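Local atomic coordinates of serine-rich secreted cell wall anchored (LPXTG-motif ) protein (Lactobacillus reuteri ATCC 53608, PDB entry 5NXK), a protein that probably acts as a cell-wall-anchored adhesin, its beta-solenoid binding region mediating contact between the gut bacterium and its host. Residues N129-S134 and N176-N181; N78-N83 and T106-T111; A209-E214 and V241-K246. One frame throughout, in Å; residues are numbered along the deposited sequence.

All three contacts pair parallel strands of one long sheet of the beta-solenoid. Contact 2 comes first along the chain, contact 1 follows and contact 3 comes last; each closes before the next opens. Across the sheet the order is 79-83, 105-109, 129-134, 176-181, 210-214, 240-244. Contact 1 is therefore in the middle, with its centre about 10 Å from the centres of each of the other two. It touches both through backbone hydrogen bonds. Contacts 2 and 3 have centres about 19 Å apart and do not touch. Together they follow six successive strands stacked along one side of this adhesin's elongated solenoid.

Contact 1 (N129-S134 and N176-N181); sequences NTTLNS and NVVLNN
The side-chain amides of Asn-133 and Asn-180 lie side by side and point the same way from the sheet. Their planes are 27° apart. ND2 of Asn-180 donates to OD1 of Asn-133 at 2.9 Å with a nearly straight N-H, and the acceptor lies in the amide plane of Asn-180. At the carbonyl end the fit is less flat, because the donor is tilted 28° from the carbonyl plane of Asn-133. In both residues CG sits beside the backbone N (chi1 -59°), which sends both side chains out in the same direction; the amides themselves are rotated somewhat differently. ND2 of Asn-133 goes on to the backbone O of Ala-107, so two bonds fix the rotation of this amide. The methyl CG2 of Thr-131 lies 3.7 Å from ND2 of Asn-180. OG1 of Thr-131 is 3.2 Å from a water that donates to Asn-176 O at 2.7 Å.

Five backbone hydrogen bonds join the strands in parallel register, from Thr-130 N to Asn-176 O through to Ser-134 N to Asn-180 O. On the face of Leu-132 and Leu-179, Leu-132 CB meets Leu-179 CG at 4.2 Å. Ser-134 CB lies 3.4 Å from Asn-181 OD1. The polar ends there are held from outside: Ser-134 OG bonds Gly-110 O, and Asn-181 ND2 bonds Asp-187.

Both leucines pack inward on Leu-163 of strand 163-164. Leu-132 and Val-177 also touch Leu-126 of strand 122-127. Within the sheet, strand 105-109 flanks Thr-131 and Asn-133, while strand 210-214 adjoins the far edge of 176-181.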
loop_
_atom_site.group_PDB
_atom_site.type_symbol
_atom_site.label_atom_id
_atom_site.label_comp_id
_atom_site.label_asym_id
_atom_site.label_seq_id
_atom_site.Cartn_x
_atom_site.Cartn_y
_atom_site.Cartn_z
ATOM N N ASN A 129 -13.802 -2.612 5.672
ATOM C CA ASN A 129 -13.274 -1.876 6.806
ATOM C C ASN A 129 -11.855 -2.315 7.093
ATOM O O ASN A 129 -11.623 -3.286 7.807
ATOM C CB ASN A 129 -14.174 -2.050 8.026
ATOM C CG ASN A 129 -15.560 -1.491 7.788
ATOM O OD1 ASN A 129 -15.708 -0.408 7.233
ATOM N ND2 ASN A 129 -16.580 -2.227 8.201
ATOM N N THR A 130 -10.904 -1.608 6.501
ATOM C CA THR A 130 -9.518 -2.043 6.563
ATOM C C THR A 130 -8.662 -0.984 7.253
ATOM O O THR A 130 -8.738 0.219 6.945
ATOM C CB THR A 130 -8.969 -2.360 5.137
ATOM O OG1 THR A 130 -9.606 -3.538 4.633
ATOM C CG2 THR A 130 -7.456 -2.584 5.149
ATOM N N THR A 131 -7.867 -1.444 8.209
ATOM C CA THR A 131 -7.021 -0.576 8.999
ATOM C C THR A 131 -5.588 -1.053 8.918
ATOM O O THR A 131 -5.277 -2.209 9.224
ATOM C CB THR A 131 -7.475 -0.535 10.471
ATOM O OG1 THR A 131 -8.841 -0.108 10.523
ATOM C CG2 THR A 131 -6.622 0.445 11.275
ATOM N N LEU A 132 -4.721 -0.150 8.495
ATOM C CA LEU A 132 -3.312 -0.444 8.318
ATOM C C LEU A 132 -2.488 0.345 9.331
ATOM O O LEU A 132 -2.669 1.560 9.458
ATOM C CB LEU A 132 -2.893 -0.100 6.887
ATOM C CG LEU A 132 -3.788 -0.693 5.785
ATOM C CD1 LEU A 132 -3.313 -0.216 4.435
ATOM C CD2 LEU A 132 -3.770 -2.221 5.821
ATOM N N ASN A 133 -1.589 -0.326 10.048
ATOM C CA ASN A 133 -0.819 0.347 11.085
ATOM C C ASN A 133 0.681 0.242 10.844
ATOM O O ASN A 133 1.245 -0.844 10.868
ATOM C CB ASN A 133 -1.173 -0.229 12.460
ATOM C CG ASN A 133 -2.650 -0.078 12.787
ATOM O OD1 ASN A 133 -3.101 0.982 13.234
ATOM N ND2 ASN A 133 -3.420 -1.130 12.524
ATOM N N SER A 134 1.319 1.366 10.562
ATOM C CA SER A 134 2.770 1.391 10.454
ATOM C C SER A 134 3.343 1.712 11.836
ATOM O O SER A 134 3.207 2.825 12.328
ATOM C CB SER A 134 3.230 2.402 9.406
ATOM O OG SER A 134 4.643 2.425 9.306
ATOM N N ASN A 176 -14.079 1.669 4.167
ATOM C CA ASN A 176 -13.641 2.557 5.232
ATOM C C ASN A 176 -12.213 2.166 5.601
ATOM O O ASN A 176 -11.965 1.180 6.310
ATOM C CB ASN A 176 -14.571 2.496 6.443
ATOM C CG ASN A 176 -15.974 2.981 6.119
ATOM O OD1 ASN A 176 -16.931 2.205 6.120
ATOM N ND2 ASN A 176 -16.099 4.267 5.812
ATOM N N VAL A 177 -11.275 2.900 5.025
ATOM C CA VAL A 177 -9.871 2.587 5.176
ATOM C C VAL A 177 -9.212 3.618 6.050
ATOM O O VAL A 177 -9.386 4.825 5.835
ATOM C CB VAL A 177 -9.170 2.519 3.806
ATOM C CG1 VAL A 177 -7.675 2.303 3.968
ATOM C CG2 VAL A 177 -9.800 1.419 2.949
ATOM N N VAL A 178 -8.444 3.131 7.017
ATOM C CA VAL A 178 -7.732 3.962 7.962
ATOM C C VAL A 178 -6.261 3.564 7.922
ATOM O O VAL A 178 -5.947 2.383 7.894
ATOM C CB VAL A 178 -8.284 3.793 9.397
ATOM C CG1 VAL A 178 -7.444 4.573 10.388
ATOM C CG2 VAL A 178 -9.755 4.238 9.472
ATOM N N LEU A 179 -5.357 4.533 7.862
ATOM C CA LEU A 179 -3.946 4.211 7.985
ATOM C C LEU A 179 -3.357 5.047 9.110
ATOM O O LEU A 179 -3.375 6.281 9.058
ATOM C CB LEU A 179 -3.206 4.448 6.670
ATOM C CG LEU A 179 -1.758 3.958 6.549
ATOM C CD1 LEU A 179 -1.404 3.777 5.058
ATOM C CD2 LEU A 179 -0.739 4.861 7.250
ATOM N N ASN A 180 -2.828 4.351 10.111
ATOM C CA ASN A 180 -2.220 4.958 11.283
ATOM C C ASN A 180 -0.718 4.822 11.189
ATOM O O ASN A 180 -0.212 3.723 11.044
ATOM C CB ASN A 180 -2.744 4.292 12.555
ATOM C CG ASN A 180 -4.253 4.398 12.683
ATOM O OD1 ASN A 180 -4.816 5.491 12.579
ATOM N ND2 ASN A 180 -4.920 3.261 12.872
ATOM N N ASN A 181 0.008 5.926 11.223
ATOM C CA ASN A 181 1.447 5.829 11.023
ATOM C C ASN A 181 2.201 6.450 12.192
ATOM O O ASN A 181 2.107 7.654 12.449
ATOM C CB ASN A 181 1.849 6.495 9.697
ATOM C CG ASN A 181 3.255 6.116 9.244
ATOM O OD1 ASN A 181 4.062 5.619 10.021
ATOM N ND2 ASN A 181 3.544 6.348 7.967
HETATM O O HOH W 1 -11.456 0.851 8.983
#

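Contact 2 (N78-N83 and T106-T111); sequences NATLYN and TAYGGT
Two adjacent rungs of the parallel beta-solenoid meet here, and Tyr-82 and Tyr-108 sit in register on one face of their sheet, their rings nearly parallel. The ring planes are only 14° apart. The centroids are 5.3 Å apart and one ring is displaced along the other, with little face-to-face overlap. The closest approach is Tyr-82 CE2 to Tyr-108 CD1, 3.6 Å. In both tyrosines CG lies anti to the carbonyl carbon, which sends the rings out in the same direction. CG2 of Thr-80 comes to the edge of the Tyr-108 ring, in its plane, 4.0 Å from CE1. Thr-80 and Thr-106 also lie side by side, next to the tyrosines.

Four backbone hydrogen bonds tie the strands, with Tyr-108 N to Leu-81 O the shortest at 2.7 Å. On the face turned to the interior, Leu-81 CB meets Ala-107 CB at 4.4 Å.

Asn-83 closes the end of the pair. Its CG is wedged between the backbone N and the carbonyl carbon (chi1 71°). From there ND2 reaches past Gly-109 and donates to Thr-111 O at 2.9 Å, where the chain has left the strand. Gly-109 CA lies 3.6 Å from Asn-83 OD1, so the amide passes close over a residue without a side chain. Asn-83 O is buried without a conventional hydrogen-bond partner in the model; Gly-109 CA approaches it.

The ring of Tyr-138, from strand 137-140 outside this sheet, also meets Tyr-82, at an inclined angle. Parallel, in-register pairing of successive coils, with like residues (Thr on Thr, Tyr on Tyr) at equivalent positions, is characteristic of the parallel beta-helix, consistent with the pectate lyase-like family.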
loop_
_atom_site.group_PDB
_atom_site.type_symbol
_atom_site.label_atom_id
_atom_site.label_comp_id
_atom_site.label_asym_id
_atom_site.label_seq_id
_atom_site.Cartn_x
_atom_site.Cartn_y
_atom_site.Cartn_z
ATOM N N ASN A 78 -10.596 -10.693 6.152
ATOM C CA ASN A 78 -10.982 -10.902 7.547
ATOM C C ASN A 78 -9.846 -11.512 8.348
ATOM O O ASN A 78 -9.972 -12.585 8.928
ATOM C CB ASN A 78 -12.229 -11.775 7.618
ATOM C CG ASN A 78 -12.828 -11.822 9.019
ATOM O OD1 ASN A 78 -12.553 -10.953 9.859
ATOM N ND2 ASN A 78 -13.653 -12.827 9.273
ATOM N N ALA A 79 -8.716 -10.822 8.339
ATOM C CA ALA A 79 -7.544 -11.310 9.035
ATOM C C ALA A 79 -6.720 -10.166 9.604
ATOM O O ALA A 79 -6.851 -9.001 9.199
ATOM C CB ALA A 79 -6.695 -12.164 8.098
ATOM N N THR A 80 -5.874 -10.505 10.555
ATOM C CA THR A 80 -4.901 -9.562 11.061
ATOM C C THR A 80 -3.538 -9.976 10.549
ATOM O O THR A 80 -3.165 -11.146 10.647
ATOM C CB THR A 80 -4.921 -9.513 12.587
ATOM O OG1 THR A 80 -6.241 -9.167 13.013
ATOM C CG2 THR A 80 -3.925 -8.482 13.109
ATOM N N LEU A 81 -2.793 -9.037 9.979
ATOM C CA LEU A 81 -1.508 -9.404 9.410
ATOM C C LEU A 81 -0.374 -8.653 10.097
ATOM O O LEU A 81 -0.422 -7.426 10.210
ATOM C CB LEU A 81 -1.494 -9.108 7.905
ATOM C CG LEU A 81 -2.679 -9.647 7.095
ATOM C CD1 LEU A 81 -2.592 -9.143 5.652
ATOM C CD2 LEU A 81 -2.738 -11.172 7.127
ATOM N N TYR A 82 0.646 -9.382 10.539
ATOM C CA TYR A 82 1.811 -8.764 11.173
ATOM C C TYR A 82 3.055 -9.061 10.360
ATOM O O TYR A 82 3.190 -10.158 9.824
ATOM C CB TYR A 82 2.039 -9.291 12.600
ATOM C CG TYR A 82 0.883 -9.149 13.561
ATOM C CD1 TYR A 82 -0.118 -10.118 13.629
ATOM C CD2 TYR A 82 0.814 -8.064 14.434
ATOM C CE1 TYR A 82 -1.171 -9.994 14.527
ATOM C CE2 TYR A 82 -0.234 -7.933 15.333
ATOM C CZ TYR A 82 -1.222 -8.898 15.378
ATOM O OH TYR A 82 -2.258 -8.763 16.278
ATOM N N ASN A 83 3.978 -8.106 10.280
ATOM C CA ASN A 83 5.255 -8.408 9.650
ATOM C C ASN A 83 6.372 -7.528 10.182
ATOM O O ASN A 83 6.149 -6.362 10.513
ATOM C CB ASN A 83 5.156 -8.249 8.123
ATOM C CG ASN A 83 5.032 -6.801 7.710
ATOM O OD1 ASN A 83 3.942 -6.217 7.784
ATOM N ND2 ASN A 83 6.152 -6.199 7.290
ATOM N N THR A 106 -6.878 -6.034 9.209
ATOM C CA THR A 106 -6.146 -5.170 10.114
ATOM C C THR A 106 -4.673 -5.541 10.003
ATOM O O THR A 106 -4.346 -6.711 10.082
ATOM C CB THR A 106 -6.662 -5.329 11.570
ATOM O OG1 THR A 106 -8.059 -5.020 11.603
ATOM C CG2 THR A 106 -5.931 -4.401 12.522
ATOM N N ALA A 107 -3.779 -4.573 9.818
ATOM C CA ALA A 107 -2.376 -4.922 9.608
ATOM C C ALA A 107 -1.426 -4.116 10.472
ATOM O O ALA A 107 -1.653 -2.926 10.735
ATOM C CB ALA A 107 -1.994 -4.746 8.123
ATOM N N TYR A 108 -0.337 -4.762 10.869
ATOM C CA TYR A 108 0.709 -4.102 11.629
ATOM C C TYR A 108 2.052 -4.417 10.998
ATOM O O TYR A 108 2.340 -5.571 10.703
ATOM C CB TYR A 108 0.687 -4.557 13.099
ATOM C CG TYR A 108 -0.619 -4.251 13.806
ATOM C CD1 TYR A 108 -1.700 -5.126 13.721
ATOM C CD2 TYR A 108 -0.771 -3.084 14.550
ATOM C CE1 TYR A 108 -2.889 -4.850 14.351
ATOM C CE2 TYR A 108 -1.965 -2.795 15.183
ATOM C CZ TYR A 108 -3.022 -3.684 15.077
ATOM O OH TYR A 108 -4.214 -3.405 15.701
ATOM N N GLY A 109 2.887 -3.399 10.820
ATOM C CA GLY A 109 4.209 -3.607 10.254
ATOM C C GLY A 109 4.923 -2.281 10.181
ATOM O O GLY A 109 4.343 -1.256 10.529
ATOM N N GLY A 110 6.179 -2.290 9.757
ATOM C CA GLY A 110 6.884 -1.045 9.490
ATOM C C GLY A 110 6.505 -0.638 8.084
ATOM O O GLY A 110 5.778 0.339 7.864
ATOM N N THR A 111 7.049 -1.371 7.122
ATOM C CA THR A 111 6.533 -1.348 5.752
ATOM C C THR A 111 5.589 -2.534 5.606
ATOM O O THR A 111 6.002 -3.665 5.829
ATOM C CB THR A 111 7.663 -1.416 4.742
ATOM O OG1 THR A 111 8.498 -0.260 4.919
ATOM C CG2 THR A 111 7.117 -1.465 3.296
#

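Contact 3 (A209-E214 and V241-K246); sequences ASLTME and VKMSAK
Met-213 and Met-243 carry the apolar side of this contact, with near-identical conformations. In each, CG stands beside the backbone N (chi1 -46° and -50°) and the chain then runs extended through chi2. Each bends back at chi3, -69° in Met-213. The side chains therefore lie alongside each other and point the same way, and the methyl CE of Met-213 rests against SD of Met-243 at 3.4 Å. CD2 of Leu-211 approaches the same sulfur at 4.4 Å. Val-241 CG2 packs beside Leu-211 CB on this face.

The other face holds Thr-212, Lys-242, Glu-214 and Ser-244. Glu-214 is extended beyond CG, and its OE2 lies 4.1 Å from Lys-242 CD. The lysine curls at chi4 and takes its amine elsewhere: OE2 of Glu-214 and NZ of Lys-242 are 6.2 Å apart, so their attraction is probably modest. Ser-244 OG sits between its own backbone N and carbonyl carbon, 3.3 Å from Glu-214 CA. It also makes a weak hydrogen bond with Ile-216 N.

Three backbone hydrogen bonds, each 2.9 Å, join Leu-211 O to Lys-242 N, Met-213 N to Lys-242 O and Met-213 O to Ser-244 N.

Inside the solenoid, both methionines touch Asn-222 of strand 221-226, and Met-213 also reaches Met-188 of strand 186-191. Within the sheet, the pair is flanked by strand 176-181 next to 210-214 and by strand 272-277 next to 240-244.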
loop_
_atom_site.group_PDB
_atom_site.type_symbol
_atom_site.label_atom_id
_atom_site.label_comp_id
_atom_site.label_asym_id
_atom_site.label_seq_id
_atom_site.Cartn_x
_atom_site.Cartn_y
_atom_site.Cartn_z
ATOM N N ALA A 209 -16.709 5.910 -0.454
ATOM C CA ALA A 209 -15.680 5.328 0.408
ATOM C C ALA A 209 -15.094 6.386 1.321
ATOM O O ALA A 209 -15.266 7.580 1.089
ATOM C CB ALA A 209 -14.586 4.692 -0.416
ATOM N N SER A 210 -14.378 5.949 2.348
ATOM C CA SER A 210 -13.668 6.880 3.199
ATOM C C SER A 210 -12.204 6.447 3.320
ATOM O O SER A 210 -11.877 5.251 3.383
ATOM C CB SER A 210 -14.349 7.015 4.574
ATOM O OG SER A 210 -13.843 6.092 5.529
ATOM N N LEU A 211 -11.329 7.441 3.297
ATOM C CA LEU A 211 -9.907 7.234 3.498
ATOM C C LEU A 211 -9.453 8.204 4.562
ATOM O O LEU A 211 -9.611 9.411 4.409
ATOM C CB LEU A 211 -9.125 7.450 2.203
ATOM C CG LEU A 211 -7.600 7.455 2.391
ATOM C CD1 LEU A 211 -7.134 6.109 2.939
ATOM C CD2 LEU A 211 -6.876 7.761 1.084
ATOM N N THR A 212 -8.913 7.674 5.654
ATOM C CA THR A 212 -8.450 8.503 6.750
ATOM C C THR A 212 -6.979 8.208 7.051
ATOM O O THR A 212 -6.611 7.075 7.373
ATOM C CB THR A 212 -9.300 8.275 8.016
ATOM O OG1 THR A 212 -10.681 8.525 7.719
ATOM C CG2 THR A 212 -8.856 9.193 9.130
ATOM N N MET A 213 -6.143 9.231 6.921
ATOM C CA MET A 213 -4.719 9.140 7.218
ATOM C C MET A 213 -4.297 10.388 7.981
ATOM O O MET A 213 -3.656 11.294 7.443
ATOM C CB MET A 213 -3.886 8.929 5.941
ATOM C CG MET A 213 -4.456 7.869 5.011
ATOM S SD MET A 213 -3.253 7.160 3.835
ATOM C CE MET A 213 -3.014 8.584 2.800
ATOM N N GLU A 214 -4.688 10.421 9.251
ATOM C CA GLU A 214 -4.460 11.581 10.099
ATOM C C GLU A 214 -3.179 11.357 10.885
ATOM O O GLU A 214 -3.209 10.899 12.019
ATOM C CB GLU A 214 -5.656 11.786 11.024
ATOM C CG GLU A 214 -6.886 12.269 10.261
ATOM C CD GLU A 214 -8.107 12.439 11.146
ATOM O OE1 GLU A 214 -8.448 11.493 11.895
ATOM O OE2 GLU A 214 -8.741 13.508 11.069
ATOM N N VAL A 241 -12.528 12.030 2.483
ATOM C CA VAL A 241 -11.092 11.907 2.656
ATOM C C VAL A 241 -10.616 12.844 3.752
ATOM O O VAL A 241 -10.938 14.035 3.737
ATOM C CB VAL A 241 -10.344 12.217 1.344
ATOM C CG1 VAL A 241 -8.827 12.321 1.583
ATOM C CG2 VAL A 241 -10.659 11.167 0.277
ATOM N N LYS A 242 -9.850 12.315 4.701
ATOM C CA LYS A 242 -9.282 13.145 5.755
ATOM C C LYS A 242 -7.829 12.778 5.912
ATOM O O LYS A 242 -7.525 11.639 6.260
ATOM C CB LYS A 242 -9.976 12.931 7.108
ATOM C CG LYS A 242 -11.432 13.296 7.225
ATOM C CD LYS A 242 -11.907 12.868 8.617
ATOM C CE LYS A 242 -13.071 13.692 9.127
ATOM N NZ LYS A 242 -14.350 13.274 8.504
ATOM N N MET A 243 -6.928 13.712 5.636
ATOM C CA MET A 243 -5.508 13.424 5.783
ATOM C C MET A 243 -4.747 14.574 6.434
ATOM O O MET A 243 -5.052 15.753 6.212
ATOM C CB MET A 243 -4.866 13.085 4.417
ATOM C CG MET A 243 -5.611 12.026 3.610
ATOM S SD MET A 243 -4.717 11.459 2.143
ATOM C CE MET A 243 -4.532 12.943 1.200
ATOM N N SER A 244 -3.719 14.221 7.196
ATOM C CA SER A 244 -2.819 15.227 7.736
ATOM C C SER A 244 -1.398 14.669 7.800
ATOM O O SER A 244 -1.206 13.480 8.017
ATOM C CB SER A 244 -3.276 15.685 9.119
ATOM O OG SER A 244 -3.230 14.608 10.042
ATOM N N ALA A 245 -0.416 15.542 7.594
ATOM C CA ALA A 245 0.995 15.167 7.583
ATOM C C ALA A 245 1.807 16.399 7.939
ATOM O O ALA A 245 1.274 17.501 7.908
ATOM C CB ALA A 245 1.407 14.620 6.225
ATOM N N LYS A 246 3.084 16.231 8.280
ATOM C CA LYS A 246 3.894 17.394 8.650
ATOM C C LYS A 246 4.162 18.296 7.449
ATOM O O LYS A 246 4.070 19.517 7.560
ATOM C CB LYS A 246 5.223 16.966 9.286
ATOM C CG LYS A 246 5.086 16.163 10.572
ATOM C CD LYS A 246 6.463 15.705 11.059
ATOM C CE LYS A 246 6.369 14.876 12.322
ATOM N NZ LYS A 246 7.689 14.284 12.692
#